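Local structure of phosphodiesterase (Candida albicans, 6CPU) at residues A[1-5]-A[117-121]; A[134-138]-A[360-366]; A[297-301]-A[317-323]; A[334-338]-A[401-405]; A[466-470]-A[557-561]. The protein is a phosphodiesterase of the HD-domain superfamily, with a largely helical fold that carries a bound zinc ion and a bound magnesium ion. All blocks are in the same frame, centred on the assembly; numbering follows the deposited sequence.

Interaction 1: A[1-5]-A[117-121]; sequences MAEVL and ISSAK
Met-1 and Ala-2 lie beside the last and first residues of 117-121, respectively, with Met-1 CA 6.7 Å from Lys-121 CA and Ala-2 CA 7.0 Å from Ile-117 CA. The start of a strand thus meets one turn of helix 110-124. No hydrogen bond joins the segments, so side chains carry the contact.

Met-1 does most of the work. Its chain crosses Lys-121 and Ile-117 and bends at the thioether (chi3 32°), which turns the methyl back over Ile-117. CE reaches Ile-117 CG2 at 3.7 Å. The sulfur rests against Ser-118, with SD 3.8 Å from Ser-118 CA and as near to its CB. Nearer the backbone, Met-1 CG presses on Lys-121 CD at 3.3 Å, closer than normal van der Waals contact. Lys-121 passes over Met-1 with its aliphatic part, and its CD also lies 3.4 Å from Met-1 O. Ala-2 adds a small apolar patch, its CB 3.9 Å from Ile-117 CG2. CG2, anti to the backbone N of Ile-117, is the branch that meets both Met-1 CE and Ala-2 CB.

Strand 2-6 lies between strands 16-21 and 46-49 in a four-stranded parallel sheet. Ile-117 also touches Val-47 of the neighbouring strand. This is the packing of an alpha/beta layer, with a helix laid against a parallel sheet.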
# COMPACT_ATOMS: atom_id res chain seq x y z
N MET A 1 7.51 4.27 -28.77
CA MET A 1 7.61 2.99 -28.00
C MET A 1 8.10 3.15 -26.54
O MET A 1 7.36 2.82 -25.62
CB MET A 1 8.49 1.98 -28.75
CG MET A 1 7.77 0.67 -29.01
SD MET A 1 8.54 -0.42 -30.21
CE MET A 1 10.28 -0.07 -30.01
N ALA A 2 9.32 3.63 -26.32
CA ALA A 2 9.88 3.73 -24.97
C ALA A 2 10.04 5.17 -24.49
O ALA A 2 10.20 6.10 -25.29
CB ALA A 2 11.22 3.04 -24.91
N GLU A 3 9.98 5.35 -23.18
CA GLU A 3 10.43 6.57 -22.54
C GLU A 3 11.92 6.38 -22.28
O GLU A 3 12.32 5.42 -21.63
CB GLU A 3 9.68 6.83 -21.23
CG GLU A 3 10.29 7.97 -20.41
CD GLU A 3 9.38 8.46 -19.30
OE1 GLU A 3 8.20 8.75 -19.56
OE2 GLU A 3 9.85 8.59 -18.15
N VAL A 4 12.74 7.30 -22.79
CA VAL A 4 14.18 7.17 -22.68
C VAL A 4 14.70 8.24 -21.73
O VAL A 4 14.37 9.43 -21.87
CB VAL A 4 14.89 7.27 -24.05
CG1 VAL A 4 16.39 7.15 -23.88
CG2 VAL A 4 14.37 6.20 -25.01
N LEU A 5 15.48 7.80 -20.75
CA LEU A 5 16.07 8.66 -19.74
C LEU A 5 17.56 8.53 -19.91
O LEU A 5 18.09 7.43 -19.79
CB LEU A 5 15.65 8.20 -18.34
CG LEU A 5 14.15 7.98 -18.13
CD1 LEU A 5 13.90 7.59 -16.69
CD2 LEU A 5 13.32 9.20 -18.48
N ILE A 117 12.10 -4.15 -26.41
CA ILE A 117 11.22 -3.02 -26.11
C ILE A 117 9.84 -3.18 -26.74
O ILE A 117 8.83 -2.88 -26.11
CB ILE A 117 11.86 -1.67 -26.52
CG1 ILE A 117 13.07 -1.39 -25.63
CG2 ILE A 117 10.86 -0.53 -26.39
CD1 ILE A 117 13.96 -0.28 -26.14
N SER A 118 9.80 -3.66 -27.99
CA SER A 118 8.52 -3.85 -28.67
C SER A 118 7.67 -4.90 -27.96
O SER A 118 6.47 -4.69 -27.75
CB SER A 118 8.71 -4.25 -30.13
OG SER A 118 7.46 -4.19 -30.79
N SER A 119 8.28 -6.02 -27.59
CA SER A 119 7.58 -7.07 -26.86
C SER A 119 7.05 -6.54 -25.53
O SER A 119 5.90 -6.77 -25.20
CB SER A 119 8.48 -8.28 -26.62
OG SER A 119 8.78 -8.92 -27.84
N ALA A 120 7.89 -5.83 -24.79
CA ALA A 120 7.48 -5.26 -23.51
C ALA A 120 6.33 -4.25 -23.67
O ALA A 120 5.35 -4.28 -22.92
CB ALA A 120 8.66 -4.62 -22.79
N LYS A 121 6.42 -3.38 -24.67
CA LYS A 121 5.33 -2.44 -24.90
C LYS A 121 4.00 -3.16 -25.15
O LYS A 121 2.97 -2.78 -24.59
CB LYS A 121 5.63 -1.53 -26.08
CG LYS A 121 4.56 -0.47 -26.28
CD LYS A 121 5.08 0.71 -27.07
CE LYS A 121 4.17 1.92 -26.93
NZ LYS A 121 2.85 1.65 -27.55

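Interaction 2: A[134-138]-A[360-366]; sequences WTGTT and FMIKFSA
Thr-135 and Thr-137 face Phe-360, Met-361 and Ala-366 where two helix ends come together. The tight part is built on methyl groups. Thr-135 CG2 meets Met-361 SD at 3.7 Å, and the methionine reaches it by bending at both chi2 and chi3. Ala-366 CB sits against the backbone, 3.5 Å from Thr-135 O. It also touches Thr-137 CG2 at 3.8 Å.

The side chains of Thr-137 and Phe-360 approach each other from opposite directions. Thr-137 OG1 lies at the ring edge, in the ring plane, 3.7 Å from Phe-360 CZ. That hydroxyl also donates to Thr-135 OG1 at 2.8 Å, within its own segment, which probably helps set its rotation. Thr-135 OG1 is in turn bonded to Val-131 O, one turn back in the helix. The two hydroxyls therefore form a short chain beside an aromatic edge. Leu-490 and Lys-491 of helix 470-495 also touch Phe-360.

The other side is looser. Thr-137 CG2 only grazes Phe-364 CB, at 4.4 Å. A water lies between the two backbones here, 3.1 Å from Thr-137 O and 3.2 Å from Phe-364 O. No direct hydrogen bond crosses the contact.

Both segments leave their helices through a Schellman motif, with Gly-136 and Ser-365 at the positive-phi positions. The contact is a meeting of two such helix C-termini.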
# COMPACT_ATOMS: atom_id res chain seq x y z
N TRP A 134 2.02 -9.92 -14.00
CA TRP A 134 2.46 -9.91 -12.59
C TRP A 134 2.12 -11.23 -11.91
O TRP A 134 2.93 -11.75 -11.14
CB TRP A 134 1.82 -8.78 -11.81
CG TRP A 134 2.13 -7.42 -12.30
CD1 TRP A 134 3.31 -6.98 -12.85
CD2 TRP A 134 1.28 -6.29 -12.22
NE1 TRP A 134 3.21 -5.63 -13.16
CE2 TRP A 134 1.97 -5.19 -12.78
CE3 TRP A 134 -0.02 -6.10 -11.75
CZ2 TRP A 134 1.41 -3.92 -12.86
CZ3 TRP A 134 -0.59 -4.84 -11.86
CH2 TRP A 134 0.13 -3.77 -12.42
N THR A 135 0.92 -11.75 -12.17
CA THR A 135 0.42 -12.93 -11.47
C THR A 135 0.86 -14.24 -12.14
O THR A 135 0.61 -15.31 -11.58
CB THR A 135 -1.12 -12.93 -11.41
OG1 THR A 135 -1.62 -12.83 -12.75
CG2 THR A 135 -1.65 -11.80 -10.57
N GLY A 136 1.46 -14.18 -13.32
CA GLY A 136 1.89 -15.38 -14.04
C GLY A 136 0.75 -16.23 -14.57
O GLY A 136 0.89 -17.45 -14.72
N THR A 137 -0.38 -15.58 -14.86
CA THR A 137 -1.59 -16.32 -15.27
C THR A 137 -1.89 -16.21 -16.77
O THR A 137 -2.81 -16.88 -17.27
CB THR A 137 -2.83 -15.89 -14.46
OG1 THR A 137 -3.02 -14.47 -14.56
CG2 THR A 137 -2.66 -16.28 -13.00
N THR A 138 -1.12 -15.39 -17.48
CA THR A 138 -1.25 -15.27 -18.95
C THR A 138 0.04 -15.64 -19.72
O THR A 138 0.51 -14.89 -20.58
CB THR A 138 -1.67 -13.84 -19.34
OG1 THR A 138 -0.76 -12.88 -18.79
CG2 THR A 138 -3.09 -13.55 -18.86
N PHE A 360 -8.89 -16.18 -7.04
CA PHE A 360 -8.44 -16.17 -8.42
C PHE A 360 -7.07 -16.84 -8.55
O PHE A 360 -6.85 -17.65 -9.44
CB PHE A 360 -8.36 -14.74 -8.95
CG PHE A 360 -7.59 -14.62 -10.22
CD1 PHE A 360 -8.20 -14.82 -11.44
CD2 PHE A 360 -6.21 -14.34 -10.19
CE1 PHE A 360 -7.47 -14.73 -12.60
CE2 PHE A 360 -5.48 -14.25 -11.35
CZ PHE A 360 -6.11 -14.45 -12.57
N MET A 361 -6.14 -16.47 -7.66
CA MET A 361 -4.78 -17.02 -7.72
C MET A 361 -4.81 -18.55 -7.54
O MET A 361 -4.08 -19.27 -8.24
CB MET A 361 -3.88 -16.38 -6.66
CG MET A 361 -3.77 -14.86 -6.74
SD MET A 361 -2.93 -14.29 -8.21
CE MET A 361 -1.22 -14.53 -7.68
N ILE A 362 -5.67 -19.02 -6.64
CA ILE A 362 -5.82 -20.46 -6.40
C ILE A 362 -6.44 -21.16 -7.61
O ILE A 362 -5.90 -22.13 -8.15
CB ILE A 362 -6.66 -20.72 -5.13
CG1 ILE A 362 -5.89 -20.27 -3.88
CG2 ILE A 362 -7.04 -22.19 -5.00
CD1 ILE A 362 -6.75 -20.07 -2.65
N LYS A 363 -7.58 -20.64 -8.07
CA LYS A 363 -8.33 -21.35 -9.12
C LYS A 363 -7.59 -21.39 -10.45
O LYS A 363 -7.72 -22.36 -11.19
CB LYS A 363 -9.73 -20.74 -9.27
CG LYS A 363 -10.59 -20.87 -8.01
CD LYS A 363 -11.05 -22.30 -7.73
CE LYS A 363 -11.92 -22.36 -6.48
NZ LYS A 363 -12.50 -23.71 -6.22
N PHE A 364 -6.78 -20.37 -10.74
CA PHE A 364 -6.01 -20.33 -11.97
C PHE A 364 -4.54 -20.77 -11.81
O PHE A 364 -3.75 -20.63 -12.73
CB PHE A 364 -6.12 -18.94 -12.61
CG PHE A 364 -7.50 -18.67 -13.15
CD1 PHE A 364 -7.79 -18.88 -14.49
CD2 PHE A 364 -8.52 -18.31 -12.29
CE1 PHE A 364 -9.07 -18.66 -14.97
CE2 PHE A 364 -9.81 -18.10 -12.76
CZ PHE A 364 -10.08 -18.28 -14.10
N SER A 365 -4.21 -21.33 -10.65
CA SER A 365 -2.89 -21.96 -10.43
C SER A 365 -1.75 -20.96 -10.67
O SER A 365 -0.74 -21.29 -11.29
CB SER A 365 -2.72 -23.21 -11.31
OG SER A 365 -3.67 -24.21 -10.98
N ALA A 366 -1.91 -19.76 -10.14
CA ALA A 366 -0.88 -18.74 -10.25
C ALA A 366 0.38 -19.24 -9.52
O ALA A 366 0.26 -19.88 -8.47
CB ALA A 366 -1.36 -17.44 -9.62
O HOH W 1 -3.94 -19.17 -15.55

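Interaction 3: A[297-301]-A[317-323]; sequences PKFKQ and HTVLIAL
Phe-299 and Ala-322 form a single beta bridge, their CA atoms 4.1 Å apart. Two backbone hydrogen bonds flank it. Leu-323 N donates to Lys-298 O at 2.9 Å and almost straight (177°). Lys-300 N donates to Ile-321 O at 2.7 Å. This is the pattern of an antiparallel, non-hydrogen-bonded pair, held within a long loop.

The side-chain amide of Gln-301 adds two bonds beyond the bridge. Gln-301 bends at chi2 (94°), which lays its amide along the backbone of 319-321. Its OE1 takes Ile-321 N at 3.2 Å, in the carbonyl plane and on a lone pair. Its NE2 gives a hydrogen bond to Val-319 O at 2.9 Å, from well above that carbonyl's plane. NE2 also donates to a water at 3.1 Å, and the same water donates to His-317 O.

Phe-299 and Leu-320 make the buried apolar pair. Leu-320 CD1 stands over the face of the Phe-299 ring, 4.0 Å from its centroid and 6° off the normal. This is a CH-pi contact. Tyr-240 of helix 227-242 meets the same ring edge-to-face. The exposed Leu-323 lies over the backbone of 298-300.

The polar ends of the lysines make their own contacts. Lys-300 NZ comes to the edge of the His-317 ring, 3.5 Å from NE2, a loose polar approach. Lys-298 NZ pairs with Glu-304.

The chemistry implies that two loop segments are held by two main-chain bonds and two from the Gln-301 amide, which stands in for a further peptide unit, with Phe-299 and Leu-320 packed beside them.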
# COMPACT_ATOMS: atom_id res chain seq x y z
N PRO A 297 -2.34 9.51 22.29
CA PRO A 297 -3.10 10.66 22.77
C PRO A 297 -3.82 11.38 21.64
O PRO A 297 -3.37 11.34 20.48
CB PRO A 297 -2.03 11.57 23.37
CG PRO A 297 -0.77 11.21 22.66
CD PRO A 297 -0.89 9.78 22.22
N LYS A 298 -4.93 12.03 21.96
CA LYS A 298 -5.65 12.81 20.97
C LYS A 298 -4.80 14.03 20.62
O LYS A 298 -3.89 14.40 21.37
CB LYS A 298 -7.02 13.23 21.49
CG LYS A 298 -7.84 12.07 22.04
CD LYS A 298 -9.31 12.40 22.17
CE LYS A 298 -10.00 11.32 22.98
NZ LYS A 298 -11.48 11.47 23.00
N PHE A 299 -5.08 14.63 19.47
CA PHE A 299 -4.32 15.77 18.98
C PHE A 299 -5.26 16.91 18.62
O PHE A 299 -6.47 16.71 18.47
CB PHE A 299 -3.42 15.38 17.78
CG PHE A 299 -4.12 14.64 16.67
CD1 PHE A 299 -4.49 15.30 15.51
CD2 PHE A 299 -4.38 13.28 16.77
CE1 PHE A 299 -5.14 14.63 14.48
CE2 PHE A 299 -5.02 12.61 15.74
CZ PHE A 299 -5.40 13.28 14.60
N LYS A 300 -4.71 18.11 18.46
CA LYS A 300 -5.54 19.30 18.26
C LYS A 300 -6.46 19.17 17.05
O LYS A 300 -7.58 19.70 17.04
CB LYS A 300 -4.65 20.54 18.10
CG LYS A 300 -5.42 21.85 18.08
CD LYS A 300 -4.49 23.04 18.21
CE LYS A 300 -5.28 24.31 18.51
NZ LYS A 300 -4.45 25.53 18.28
N GLN A 301 -5.98 18.48 16.01
CA GLN A 301 -6.70 18.37 14.76
C GLN A 301 -7.64 17.15 14.69
O GLN A 301 -8.24 16.89 13.65
CB GLN A 301 -5.71 18.33 13.59
CG GLN A 301 -4.75 19.52 13.54
CD GLN A 301 -3.42 19.27 14.23
OE1 GLN A 301 -3.34 18.56 15.23
NE2 GLN A 301 -2.36 19.87 13.70
N HIS A 317 -0.70 25.00 12.03
CA HIS A 317 0.14 23.84 12.35
C HIS A 317 0.29 22.94 11.12
O HIS A 317 -0.68 22.75 10.38
CB HIS A 317 -0.47 23.05 13.49
CG HIS A 317 -0.71 23.86 14.72
ND1 HIS A 317 0.32 24.31 15.52
CD2 HIS A 317 -1.85 24.31 15.30
CE1 HIS A 317 -0.18 25.00 16.53
NE2 HIS A 317 -1.49 25.01 16.42
N THR A 318 1.49 22.40 10.90
CA THR A 318 1.73 21.46 9.79
C THR A 318 1.96 20.02 10.24
O THR A 318 2.11 19.13 9.40
CB THR A 318 2.95 21.89 8.93
OG1 THR A 318 4.11 22.02 9.76
CG2 THR A 318 2.66 23.21 8.23
N VAL A 319 1.97 19.79 11.55
CA VAL A 319 2.03 18.43 12.11
C VAL A 319 0.99 18.26 13.20
O VAL A 319 0.45 19.24 13.71
CB VAL A 319 3.43 18.08 12.66
CG1 VAL A 319 4.48 18.18 11.56
CG2 VAL A 319 3.81 18.97 13.84
N LEU A 320 0.73 17.01 13.58
CA LEU A 320 -0.27 16.70 14.60
C LEU A 320 0.26 17.18 15.96
O LEU A 320 1.40 16.89 16.33
CB LEU A 320 -0.56 15.20 14.67
CG LEU A 320 -0.99 14.53 13.36
CD1 LEU A 320 -1.45 13.10 13.62
CD2 LEU A 320 -2.08 15.31 12.63
N ILE A 321 -0.56 17.95 16.67
CA ILE A 321 -0.17 18.53 17.95
C ILE A 321 -0.89 17.78 19.07
O ILE A 321 -2.09 17.95 19.25
CB ILE A 321 -0.52 20.03 18.05
CG1 ILE A 321 0.03 20.81 16.85
CG2 ILE A 321 -0.01 20.61 19.36
CD1 ILE A 321 1.54 20.78 16.70
N ALA A 322 -0.16 16.95 19.80
CA ALA A 322 -0.73 16.15 20.88
C ALA A 322 -1.30 17.02 21.99
O ALA A 322 -0.74 18.07 22.32
CB ALA A 322 0.33 15.22 21.45
N LEU A 323 -2.44 16.60 22.55
CA LEU A 323 -3.01 17.19 23.76
C LEU A 323 -2.64 16.31 24.97
O LEU A 323 -2.14 15.20 24.80
CB LEU A 323 -4.54 17.27 23.64
CG LEU A 323 -5.10 17.89 22.37
CD1 LEU A 323 -6.61 17.70 22.27
CD2 LEU A 323 -4.73 19.36 22.28
O HOH W 2 -3.09 21.72 11.35

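Interaction 4: A[334-338]-A[401-405]; sequences LNPIQ and CTIEE
Asn-335 and Gln-338 form a capping box at the start of helix 336-348, and both amides also reach Ile-403 of the loop 401-405. In the box, Gln-338 N donates to Asn-335 OD1 at 2.9 Å, and Asn-335 N donates to Gln-338 OE1.

Gln-338 can be followed outward. From CB, chi1 (-65°) sets CG beside the backbone N, and the chain then runs on extended toward the loop. CG packs 3.9 Å from Ile-403 CB. CD lies the same distance from Ile-403 O. At the tip the amide divides its work. OE1 turns back to the box and accepts the Asn-335 N-H from above its carbonyl plane. NE2 crosses to the loop and donates to Ile-403 O at 3.1 Å. It also rests 3.6 Å from Glu-404 CG.

Ile-403 O is gripped twice. Asn-335 ND2 comes nearly along its C=O axis at 3.2 Å, while Gln-338 NE2 comes from above the carbonyl plane. The same two side chains cap the helix with their oxygens and hold the loop with their nitrogens. Ile-337 CG2 lies 3.4 Å from Ile-403 O, and the apolar contact is Ile-337 CD1 on Cys-401 CB at 3.6 Å.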
# COMPACT_ATOMS: atom_id res chain seq x y z
N LEU A 334 -2.51 -2.08 23.89
CA LEU A 334 -1.23 -2.02 23.17
C LEU A 334 -0.39 -0.84 23.65
O LEU A 334 -0.84 0.30 23.67
CB LEU A 334 -1.47 -1.91 21.66
CG LEU A 334 -2.28 -3.04 21.01
CD1 LEU A 334 -2.45 -2.81 19.51
CD2 LEU A 334 -1.63 -4.39 21.28
N ASN A 335 0.85 -1.14 24.02
CA ASN A 335 1.81 -0.12 24.43
C ASN A 335 2.37 0.67 23.21
O ASN A 335 1.96 0.40 22.06
CB ASN A 335 2.92 -0.76 25.29
CG ASN A 335 3.96 -1.51 24.49
OD1 ASN A 335 3.91 -1.58 23.25
ND2 ASN A 335 4.93 -2.09 25.19
N PRO A 336 3.27 1.65 23.45
CA PRO A 336 3.71 2.52 22.33
C PRO A 336 4.43 1.82 21.17
O PRO A 336 4.13 2.12 20.02
CB PRO A 336 4.64 3.52 23.02
CG PRO A 336 4.11 3.61 24.42
CD PRO A 336 3.68 2.21 24.75
N ILE A 337 5.36 0.91 21.47
CA ILE A 337 6.07 0.20 20.39
C ILE A 337 5.16 -0.78 19.64
O ILE A 337 5.26 -0.91 18.43
CB ILE A 337 7.39 -0.47 20.85
CG1 ILE A 337 8.24 -0.84 19.63
CG2 ILE A 337 7.12 -1.69 21.72
CD1 ILE A 337 9.68 -1.14 19.97
N GLN A 338 4.26 -1.44 20.37
CA GLN A 338 3.25 -2.30 19.76
C GLN A 338 2.26 -1.50 18.91
O GLN A 338 1.79 -1.97 17.87
CB GLN A 338 2.46 -3.06 20.82
CG GLN A 338 3.30 -4.05 21.62
CD GLN A 338 2.72 -4.30 23.00
OE1 GLN A 338 1.55 -4.04 23.27
NE2 GLN A 338 3.56 -4.80 23.90
N CYS A 401 13.66 -4.84 17.31
CA CYS A 401 13.00 -4.45 18.56
C CYS A 401 12.07 -5.56 19.00
O CYS A 401 11.52 -6.29 18.18
CB CYS A 401 12.16 -3.19 18.39
SG CYS A 401 13.10 -1.66 18.22
N THR A 402 11.90 -5.68 20.32
CA THR A 402 10.97 -6.64 20.89
C THR A 402 9.76 -5.88 21.42
O THR A 402 9.85 -4.67 21.66
CB THR A 402 11.66 -7.48 21.99
OG1 THR A 402 12.26 -6.61 22.95
CG2 THR A 402 12.74 -8.36 21.38
N ILE A 403 8.63 -6.56 21.58
CA ILE A 403 7.39 -5.88 21.97
C ILE A 403 7.39 -5.33 23.40
O ILE A 403 6.59 -4.45 23.72
CB ILE A 403 6.14 -6.77 21.78
CG1 ILE A 403 6.21 -8.04 22.64
CG2 ILE A 403 5.95 -7.13 20.31
CD1 ILE A 403 4.85 -8.65 22.87
N GLU A 404 8.26 -5.88 24.26
CA GLU A 404 8.52 -5.34 25.60
C GLU A 404 9.94 -5.73 25.98
O GLU A 404 10.51 -6.65 25.39
CB GLU A 404 7.53 -5.89 26.62
CG GLU A 404 6.11 -5.42 26.40
CD GLU A 404 5.24 -5.56 27.62
OE1 GLU A 404 5.41 -6.53 28.39
OE2 GLU A 404 4.36 -4.69 27.79
N GLU A 405 10.50 -5.06 26.98
CA GLU A 405 11.87 -5.37 27.42
C GLU A 405 12.04 -6.84 27.80
O GLU A 405 13.09 -7.43 27.55
CB GLU A 405 12.29 -4.47 28.60
CG GLU A 405 12.51 -3.02 28.21
CD GLU A 405 13.26 -2.23 29.27
OE1 GLU A 405 13.12 -2.54 30.48
OE2 GLU A 405 14.00 -1.29 28.90

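Interaction 5: A[466-470]-A[557-561]; sequences VTRPL and IIMEN
Asn-561 reaches across to the turn 466-470 and uses both N-H groups of its amide. ND2 donates to Val-466 O at 2.9 Å and to Arg-468 O at 3.0 Å. Both acceptors lie close to the amide plane, which fixes the rotation of the group. The donor to Arg-468 O is tilted 20° from its carbonyl plane. Val-466 O takes its bond from above the carbonyl plane. OD1 faces the other way and lies 3.3 Å from Leu-470 CA, a van der Waals contact.

Ile-557, one helical turn before Asn-561, packs against 467-468. Its CG2 stands 3.4 Å from both Thr-467 O and Arg-468 O. Ile-558 lies alongside Thr-467 and points the same way, with CD1 3.6 Å from Thr-467 CG2.

Further out, other residues position the turn. Thr-467 OG1 bonds back to Ser-464 O, and Thr-467 O accepts from Trp-218 NE1. Arg-468 points away from 557-561. Its guanidinium pairs with Asp-281, bonds Gln-284 and Trp-218 O, and makes a cation-pi contact with the Trp-218 ring.

The turn 466-470 joins helix 446-462 to helix 470-495, with Pro-469 at the N-cap of the latter. Helix 552-569 packs on it through Ile-557, Ile-558 and Asn-561. Helix 525-547 also borders it, through Ala-537 on Val-466 and Phe-541 on Thr-467.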
# COMPACT_ATOMS: atom_id res chain seq x y z
N VAL A 466 -17.18 -0.21 5.22
CA VAL A 466 -18.59 -0.19 5.65
C VAL A 466 -18.84 0.57 6.96
O VAL A 466 -19.99 0.87 7.27
CB VAL A 466 -19.22 -1.61 5.75
CG1 VAL A 466 -19.23 -2.27 4.38
CG2 VAL A 466 -18.51 -2.47 6.78
N THR A 467 -17.77 0.84 7.72
CA THR A 467 -17.83 1.60 8.97
C THR A 467 -17.54 3.11 8.82
O THR A 467 -17.65 3.86 9.78
CB THR A 467 -16.87 1.05 10.05
OG1 THR A 467 -15.51 1.36 9.72
CG2 THR A 467 -17.02 -0.46 10.21
N ARG A 468 -17.15 3.54 7.62
CA ARG A 468 -17.01 4.97 7.34
C ARG A 468 -18.39 5.56 7.09
O ARG A 468 -19.30 4.83 6.66
CB ARG A 468 -16.18 5.24 6.09
CG ARG A 468 -14.78 4.64 6.09
CD ARG A 468 -13.86 5.28 7.11
NE ARG A 468 -12.47 4.88 6.89
CZ ARG A 468 -11.44 5.32 7.61
NH1 ARG A 468 -11.62 6.18 8.61
NH2 ARG A 468 -10.20 4.89 7.34
N PRO A 469 -18.55 6.87 7.30
CA PRO A 469 -19.81 7.52 6.92
C PRO A 469 -20.23 7.25 5.48
O PRO A 469 -19.39 7.06 4.59
CB PRO A 469 -19.53 9.00 7.16
CG PRO A 469 -18.58 8.98 8.31
CD PRO A 469 -17.68 7.80 8.04
N LEU A 470 -21.54 7.25 5.26
CA LEU A 470 -22.17 6.74 4.05
C LEU A 470 -21.56 7.19 2.73
O LEU A 470 -21.34 6.36 1.85
CB LEU A 470 -23.66 7.10 4.07
CG LEU A 470 -24.56 6.53 2.96
CD1 LEU A 470 -24.46 5.02 2.86
CD2 LEU A 470 -26.00 6.95 3.22
N ILE A 557 -22.31 3.09 12.92
CA ILE A 557 -22.29 3.54 11.52
C ILE A 557 -22.64 2.40 10.56
O ILE A 557 -23.32 2.63 9.56
CB ILE A 557 -20.93 4.18 11.12
CG1 ILE A 557 -20.67 5.43 11.96
CG2 ILE A 557 -20.93 4.54 9.64
CD1 ILE A 557 -19.24 5.95 11.87
N ILE A 558 -22.20 1.18 10.85
CA ILE A 558 -22.60 0.02 10.05
C ILE A 558 -24.12 -0.09 9.97
O ILE A 558 -24.69 -0.26 8.88
CB ILE A 558 -22.03 -1.31 10.60
CG1 ILE A 558 -20.52 -1.37 10.41
CG2 ILE A 558 -22.67 -2.50 9.88
CD1 ILE A 558 -19.83 -2.36 11.33
N MET A 559 -24.78 0.03 11.11
CA MET A 559 -26.25 -0.05 11.16
C MET A 559 -26.89 1.08 10.34
O MET A 559 -27.73 0.82 9.49
CB MET A 559 -26.76 -0.03 12.60
CG MET A 559 -28.23 -0.42 12.74
SD MET A 559 -28.54 -2.15 12.35
CE MET A 559 -28.11 -2.92 13.92
N GLU A 560 -26.46 2.32 10.58
CA GLU A 560 -26.95 3.47 9.82
C GLU A 560 -26.80 3.26 8.31
O GLU A 560 -27.75 3.48 7.54
CB GLU A 560 -26.22 4.76 10.23
CG GLU A 560 -26.59 5.27 11.62
CD GLU A 560 -25.93 6.59 11.96
OE1 GLU A 560 -26.07 7.55 11.16
OE2 GLU A 560 -25.27 6.67 13.02
N ASN A 561 -25.62 2.82 7.89
CA ASN A 561 -25.39 2.50 6.48
C ASN A 561 -26.27 1.34 6.00
O ASN A 561 -26.81 1.39 4.91
CB ASN A 561 -23.91 2.16 6.23
CG ASN A 561 -23.00 3.38 6.34
OD1 ASN A 561 -23.43 4.52 6.14
ND2 ASN A 561 -21.72 3.14 6.63

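The zinc site, His-278, His-349, Asp-350 and Asp-462, relates several contacts. Interaction 4 holds the start of helix 336-348, which ends just before His-349. Interaction 5 uses the turn shortly after Asp-462, and the Arg-468 side chain is about 11 Å from the zinc ion. In interaction 2 the Met-361 side chain is about 11 Å from the magnesium ion. Interactions 3 and 4 are neighbours, with nearest atoms about 8 Å apart. Interaction 1 lies far off, its centre about 46 to 48 Å from those of interactions 3, 4 and 5. It is nearest to interaction 2, about 10 Å between nearest atoms, and their helices 110-124 and 127-135 follow each other in the chain.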